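PDB 6XG7: thin, isoform D from Drosophila melanogaster, which probably acts as a zinc-binding ubiquitin ligase of muscle, represented here by its protein-binding NHL-repeat beta-propeller alone. Local coordinates for residues A[58-63]-A[69-74]; A[239-242]-A[246-249]; A[284-289]-A[294-299]. All blocks are in the same frame, centred on the assembly; numbering follows the deposited sequence.

Interaction 1 of 3, residues A[58-63]-A[69-74]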
# COMPACT_ATOMS: atom_id res chain seq x y z
N SER A 58 -0.78 7.92 13.13
CA SER A 58 -1.56 6.73 13.43
C SER A 58 -1.23 5.64 12.43
O SER A 58 -0.82 5.90 11.29
CB SER A 58 -3.05 7.06 13.36
OG SER A 58 -3.36 7.51 12.06
N ILE A 59 -1.39 4.40 12.87
CA ILE A 59 -1.09 3.20 12.10
C ILE A 59 -2.42 2.58 11.71
O ILE A 59 -3.20 2.17 12.57
CB ILE A 59 -0.25 2.20 12.92
CG1 ILE A 59 1.07 2.84 13.33
CG2 ILE A 59 -0.05 0.90 12.14
CD1 ILE A 59 1.87 2.02 14.34
N VAL A 60 -2.67 2.49 10.40
CA VAL A 60 -3.95 2.09 9.86
C VAL A 60 -3.74 0.79 9.10
O VAL A 60 -2.95 0.74 8.15
CB VAL A 60 -4.52 3.19 8.95
CG1 VAL A 60 -5.85 2.77 8.36
CG2 VAL A 60 -4.62 4.51 9.73
N VAL A 61 -4.46 -0.27 9.49
CA VAL A 61 -4.21 -1.62 8.99
C VAL A 61 -5.47 -2.18 8.34
O VAL A 61 -6.54 -2.20 8.96
CB VAL A 61 -3.74 -2.56 10.11
CG1 VAL A 61 -3.39 -3.95 9.54
CG2 VAL A 61 -2.56 -1.96 10.85
N ALA A 62 -5.34 -2.63 7.09
CA ALA A 62 -6.39 -3.38 6.41
C ALA A 62 -6.29 -4.84 6.86
O ALA A 62 -5.42 -5.59 6.41
CB ALA A 62 -6.21 -3.27 4.90
N ASP A 63 -7.14 -5.21 7.80
CA ASP A 63 -7.11 -6.53 8.45
C ASP A 63 -8.01 -7.46 7.62
O ASP A 63 -9.16 -7.75 7.96
CB ASP A 63 -7.58 -6.38 9.89
CG ASP A 63 -7.46 -7.65 10.67
OD1 ASP A 63 -6.80 -8.58 10.17
OD2 ASP A 63 -8.03 -7.69 11.79
N VAL A 69 -10.92 -2.50 9.13
CA VAL A 69 -9.76 -1.65 9.32
C VAL A 69 -9.55 -1.47 10.82
O VAL A 69 -10.51 -1.25 11.56
CB VAL A 69 -9.97 -0.29 8.64
CG1 VAL A 69 -8.83 0.64 8.99
CG2 VAL A 69 -10.07 -0.45 7.13
N GLN A 70 -8.29 -1.57 11.26
CA GLN A 70 -7.93 -1.24 12.64
C GLN A 70 -6.97 -0.06 12.64
O GLN A 70 -6.08 0.03 11.78
CB GLN A 70 -7.30 -2.41 13.37
CG GLN A 70 -8.24 -3.59 13.52
CD GLN A 70 -7.66 -4.63 14.45
OE1 GLN A 70 -7.53 -4.39 15.63
NE2 GLN A 70 -7.25 -5.76 13.91
N VAL A 71 -7.18 0.83 13.60
CA VAL A 71 -6.38 2.03 13.77
C VAL A 71 -5.71 1.99 15.13
O VAL A 71 -6.37 1.74 16.15
CB VAL A 71 -7.24 3.30 13.62
CG1 VAL A 71 -6.36 4.53 13.79
CG2 VAL A 71 -7.98 3.30 12.27
N PHE A 72 -4.41 2.23 15.13
CA PHE A 72 -3.57 2.25 16.31
C PHE A 72 -2.90 3.62 16.40
O PHE A 72 -2.76 4.34 15.40
CB PHE A 72 -2.49 1.16 16.22
CG PHE A 72 -3.04 -0.22 16.00
CD1 PHE A 72 -3.44 -0.64 14.74
CD2 PHE A 72 -3.16 -1.10 17.06
CE1 PHE A 72 -3.96 -1.90 14.56
CE2 PHE A 72 -3.68 -2.37 16.86
CZ PHE A 72 -4.08 -2.76 15.62
N ASP A 73 -2.47 3.98 17.61
CA ASP A 73 -1.65 5.17 17.77
C ASP A 73 -0.22 4.89 17.31
O ASP A 73 0.13 3.80 16.86
CB ASP A 73 -1.76 5.73 19.18
CG ASP A 73 -1.06 4.90 20.24
OD1 ASP A 73 -0.22 4.03 19.95
OD2 ASP A 73 -1.34 5.18 21.43
N SER A 74 0.62 5.93 17.39
CA SER A 74 1.99 5.82 16.89
C SER A 74 2.85 4.85 17.68
O SER A 74 3.93 4.48 17.20
CB SER A 74 2.64 7.20 16.83
OG SER A 74 2.61 7.79 18.12
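Val-60 and Val-69 meet methyl to methyl across neighbouring strands, CG1 of Val-60 lying 3.7 Å from CG1 of Val-69, and Val-71 continues this face. On the other face, CG2 of Val-61 sits 4.0 Å from CE1 of Phe-72, an oblique approach to the ring. With CG turned beside its own backbone N (chi1 -55°), Phe-72 lays its ring along the strand pair, and the carbonyl O of Ile-59 lies in the ring plane at its edge, 3.6 Å from CD1. These strands form an antiparallel beta hairpin within one blade of the NHL propeller. Val-60 presses on strands 98-100 and 106-110 of another sheet, and Val-69 on Ile-108 of the latter, while Ile-59 reaches Met-289. Two hydrogen-bonded pairs, Ile-59 with Phe-72 and Val-61 with Gln-70, join the backbones. At the polar edge, NE2 of Gln-70 gives a bent bond of 3.0 Å to OD2 of Asp-63, arriving from above the carboxylate plane. That oxygen also receives Asn-66 and pairs with Arg-68, while the Gln-70 amide is held by Gly-43 and Ser-44. Replacing Asp-63 by an alanine removes the carboxylate, which would probably leave Arg-68 without this charge partner, the N of Thr-46 without its acceptor and NE2 of Gln-70 with Ser-44 alone.

Interaction 2 of 3, residues A[239-242]-A[246-249]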
# COMPACT_ATOMS: atom_id res chain seq x y z
N VAL A 239 4.46 -0.46 -1.63
CA VAL A 239 5.34 0.65 -1.95
C VAL A 239 4.88 1.89 -1.18
O VAL A 239 3.68 2.09 -0.94
CB VAL A 239 5.44 0.98 -3.45
CG1 VAL A 239 6.13 -0.12 -4.20
CG2 VAL A 239 4.08 1.27 -4.06
N ALA A 240 5.84 2.72 -0.80
CA ALA A 240 5.54 3.98 -0.14
C ALA A 240 6.59 4.99 -0.56
O ALA A 240 7.67 4.64 -1.05
CB ALA A 240 5.55 3.84 1.38
N VAL A 241 6.27 6.26 -0.37
CA VAL A 241 7.17 7.36 -0.69
C VAL A 241 7.11 8.37 0.45
O VAL A 241 6.03 8.63 0.99
CB VAL A 241 6.80 7.98 -2.06
CG1 VAL A 241 5.44 8.67 -2.02
CG2 VAL A 241 7.88 8.91 -2.55
N ASP A 242 8.27 8.93 0.83
CA ASP A 242 8.30 9.97 1.85
C ASP A 242 8.20 11.35 1.20
O ASP A 242 8.05 11.48 -0.01
CB ASP A 242 9.48 9.80 2.81
CG ASP A 242 10.78 10.35 2.28
OD1 ASP A 242 10.87 10.90 1.16
OD2 ASP A 242 11.78 10.21 3.03
N TYR A 246 11.99 9.64 -1.31
CA TYR A 246 12.57 8.33 -1.06
C TYR A 246 11.48 7.28 -1.22
O TYR A 246 10.33 7.50 -0.84
CB TYR A 246 13.18 8.24 0.34
CG TYR A 246 14.47 9.02 0.53
CD1 TYR A 246 14.44 10.35 0.91
CD2 TYR A 246 15.70 8.43 0.34
CE1 TYR A 246 15.61 11.08 1.10
CE2 TYR A 246 16.87 9.15 0.51
CZ TYR A 246 16.82 10.47 0.89
OH TYR A 246 17.98 11.19 1.06
N ILE A 247 11.84 6.14 -1.80
CA ILE A 247 10.90 5.08 -2.16
C ILE A 247 11.22 3.83 -1.35
O ILE A 247 12.38 3.43 -1.23
CB ILE A 247 10.96 4.76 -3.67
CG1 ILE A 247 10.61 6.01 -4.49
CG2 ILE A 247 10.01 3.63 -4.02
CD1 ILE A 247 10.87 5.86 -5.99
N PHE A 248 10.17 3.23 -0.79
CA PHE A 248 10.26 2.06 0.07
C PHE A 248 9.49 0.94 -0.59
O PHE A 248 8.33 1.13 -0.98
CB PHE A 248 9.65 2.36 1.44
CG PHE A 248 10.26 3.56 2.10
CD1 PHE A 248 9.87 4.83 1.73
CD2 PHE A 248 11.29 3.42 3.01
CE1 PHE A 248 10.45 5.93 2.29
CE2 PHE A 248 11.88 4.53 3.58
CZ PHE A 248 11.46 5.79 3.20
N VAL A 249 10.12 -0.22 -0.73
CA VAL A 249 9.51 -1.35 -1.41
C VAL A 249 9.54 -2.56 -0.50
O VAL A 249 10.61 -2.96 -0.01
CB VAL A 249 10.21 -1.68 -2.74
CG1 VAL A 249 9.53 -2.84 -3.43
CG2 VAL A 249 10.22 -0.48 -3.68
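Asp-242 holds CG between its own backbone N and carbonyl carbon (chi1 81°), which swings the carboxylate back across the turn, beside Tyr-246, just ahead of the returning strand. There OD1 accepts the backbone N of Tyr-246 at 3.0 Å, a bent bond (140° at the hydrogen) that arrives from well above the carboxylate plane. The same oxygen takes the N of Gln-244 within the turn, while OD2 is bonded to the hydroxyl of Tyr-25. Carboxylate and phenol lie side by side with their planes nearly perpendicular, OD2 standing 3.4 Å from CD1 of Tyr-246. In the other direction, the N of Asp-242 donates to the carbonyl O of Tyr-246, closing a two-way grip at the turn.

Phe-248 turns its ring back along the hairpin so that the edge faces backbone: CD1 lies 3.6 Å from the O of Ala-240, and CE1 is 4.0 Å from the N of Asp-242. The small Ala-240 is its hydrogen-bonded partner, and Tyr-25 meets the rings of both Phe-248 and Tyr-246 edge-to-face. On the opposite face CG2 of Val-241 packs 3.3 Å from the O of Tyr-246, and Val-249 packs on Ile-210 of a neighbouring sheet. This is a tight antiparallel beta hairpin of an NHL repeat, its strand 239-241 forming the inner border of a propeller blade.

Interaction 3 of 3, residues A[284-289]-A[294-299]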
# COMPACT_ATOMS: atom_id res chain seq x y z
N GLU A 284 3.27 -7.46 2.67
CA GLU A 284 2.19 -6.81 1.93
C GLU A 284 2.45 -5.30 1.93
O GLU A 284 3.41 -4.85 1.31
CB GLU A 284 0.85 -7.20 2.54
CG GLU A 284 0.46 -8.64 2.26
CD GLU A 284 -0.10 -8.85 0.86
OE1 GLU A 284 -0.19 -7.90 0.05
OE2 GLU A 284 -0.47 -10.01 0.55
N GLY A 285 1.62 -4.53 2.62
CA GLY A 285 1.75 -3.09 2.59
C GLY A 285 2.96 -2.56 3.35
O GLY A 285 3.53 -3.21 4.24
N VAL A 286 3.35 -1.33 3.00
CA VAL A 286 4.42 -0.60 3.67
C VAL A 286 3.97 0.85 3.75
O VAL A 286 3.20 1.33 2.91
CB VAL A 286 5.77 -0.77 2.93
CG1 VAL A 286 5.73 -0.13 1.58
CG2 VAL A 286 6.94 -0.23 3.75
N ALA A 287 4.42 1.54 4.79
CA ALA A 287 4.10 2.95 4.97
C ALA A 287 5.22 3.62 5.77
O ALA A 287 6.06 2.94 6.36
CB ALA A 287 2.73 3.13 5.66
N ILE A 288 5.23 4.95 5.77
CA ILE A 288 6.30 5.73 6.38
C ILE A 288 5.69 6.84 7.24
O ILE A 288 4.85 7.61 6.77
CB ILE A 288 7.27 6.27 5.30
CG1 ILE A 288 8.45 7.04 5.89
CG2 ILE A 288 6.57 7.12 4.26
CD1 ILE A 288 9.42 6.19 6.62
N MET A 289 6.08 6.88 8.52
CA MET A 289 5.64 7.94 9.42
C MET A 289 6.44 9.21 9.17
O MET A 289 7.50 9.19 8.54
CB MET A 289 5.86 7.55 10.89
CG MET A 289 4.93 6.49 11.47
SD MET A 289 5.28 6.16 13.21
CE MET A 289 4.11 4.88 13.58
N ILE A 294 9.47 3.23 9.51
CA ILE A 294 8.94 2.43 8.41
C ILE A 294 8.04 1.36 9.01
O ILE A 294 8.46 0.63 9.92
CB ILE A 294 10.08 1.79 7.61
CG1 ILE A 294 11.02 2.84 7.04
CG2 ILE A 294 9.52 0.91 6.49
CD1 ILE A 294 12.31 2.24 6.52
N LEU A 295 6.81 1.26 8.50
CA LEU A 295 5.83 0.29 8.95
C LEU A 295 5.68 -0.76 7.85
O LEU A 295 5.54 -0.41 6.68
CB LEU A 295 4.45 0.93 9.15
CG LEU A 295 4.18 2.17 9.97
CD1 LEU A 295 4.99 3.31 9.51
CD2 LEU A 295 2.70 2.48 9.84
N VAL A 296 5.62 -2.02 8.25
CA VAL A 296 5.63 -3.15 7.32
C VAL A 296 4.56 -4.16 7.75
O VAL A 296 4.53 -4.57 8.92
CB VAL A 296 7.04 -3.79 7.35
CG1 VAL A 296 7.17 -4.95 6.43
CG2 VAL A 296 8.14 -2.74 7.04
N CYS A 297 3.71 -4.52 6.85
CA CYS A 297 2.75 -5.62 7.12
C CYS A 297 3.29 -7.02 6.65
O CYS A 297 3.80 -7.30 5.48
CB CYS A 297 1.53 -5.34 6.29
SG CYS A 297 0.40 -6.68 6.60
N ASP A 298 3.48 -7.90 7.64
CA ASP A 298 4.05 -9.24 7.46
C ASP A 298 2.85 -10.20 7.52
O ASP A 298 2.50 -10.70 8.58
CB ASP A 298 5.10 -9.46 8.60
CG ASP A 298 5.90 -10.75 8.47
OD1 ASP A 298 5.87 -11.39 7.41
OD2 ASP A 298 6.57 -11.09 9.47
N ARG A 299 2.18 -10.37 6.38
CA ARG A 299 0.88 -11.03 6.35
C ARG A 299 0.94 -12.44 6.93
O ARG A 299 0.04 -12.86 7.67
CB ARG A 299 0.36 -11.10 4.91
CG ARG A 299 -1.04 -11.71 4.73
CD ARG A 299 -1.25 -12.30 3.31
NE ARG A 299 -0.32 -13.41 3.09
CZ ARG A 299 0.76 -13.38 2.31
NH1 ARG A 299 1.07 -12.31 1.60
NH2 ARG A 299 1.55 -14.44 2.24
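OE2 of Glu-284 is gripped by three arginines: Arg-299 across the hairpin, and Arg-49 and Arg-237 from elsewhere in the chain. NH1 of Arg-299 bonds it at 3.0 Å on the anti side, 31° out of the carboxylate plane, as a salt bridge; carboxylate and guanidinium planes stand nearly at right angles. The bend of Glu-284 at chi2 (-78°) carries the carboxylate over to Arg-299, and on the way its CG rests 3.6 Å from CB of Arg-299. The other oxygen, OE1, is bonded to the hydroxyl of Tyr-191.

Behind this charged end the backbones pair. Cys-297 N gives a nearly straight bond of 2.9 Å to the O of Gly-285, and Ala-287 exchanges two bonds with Leu-295. Leu-295 leans over that pair: its CD1 comes within 3.3 Å of the O of Ala-287 and 3.7 Å of CG of Met-289, whose extended chain crosses it at about a right angle. Leu-295 and Met-289 both reach Val-53 of strand 51-54. On the other face CG2 of Val-286 lies alongside CG2 of Ile-294 at 3.9 Å, and CD1 of Ile-288 meets CG1 of Ile-294 at 3.7 Å. With several cationic groups converging on one buried carboxylate, Glu-284 is likely to stay ionised, its negative charge tying this hairpin to loops outside it.

How the interactions relate
Along the chain the contacts come in series, 58-63 with 69-74 first, then 239-242 with 246-249, then 284-289 with 294-299, each a hairpin in a different NHL repeat. Interaction 3 lies between the other two in space, its centre about 11 Å from that of interaction 1 and about 10 Å from that of interaction 2. The strands of interactions 2 and 3 belong to one mixed sheet, those of interaction 1 to another. Met-289 and Leu-295 pack on Ile-59, while Val-286 and Ile-288 pack on strand 239-241 and Ile-294 touches the Phe-248 ring. Interactions 1 and 2, centres about 19 Å apart, do not touch. The first repeat and the last thus meet side by side, as expected where a propeller closes its circle.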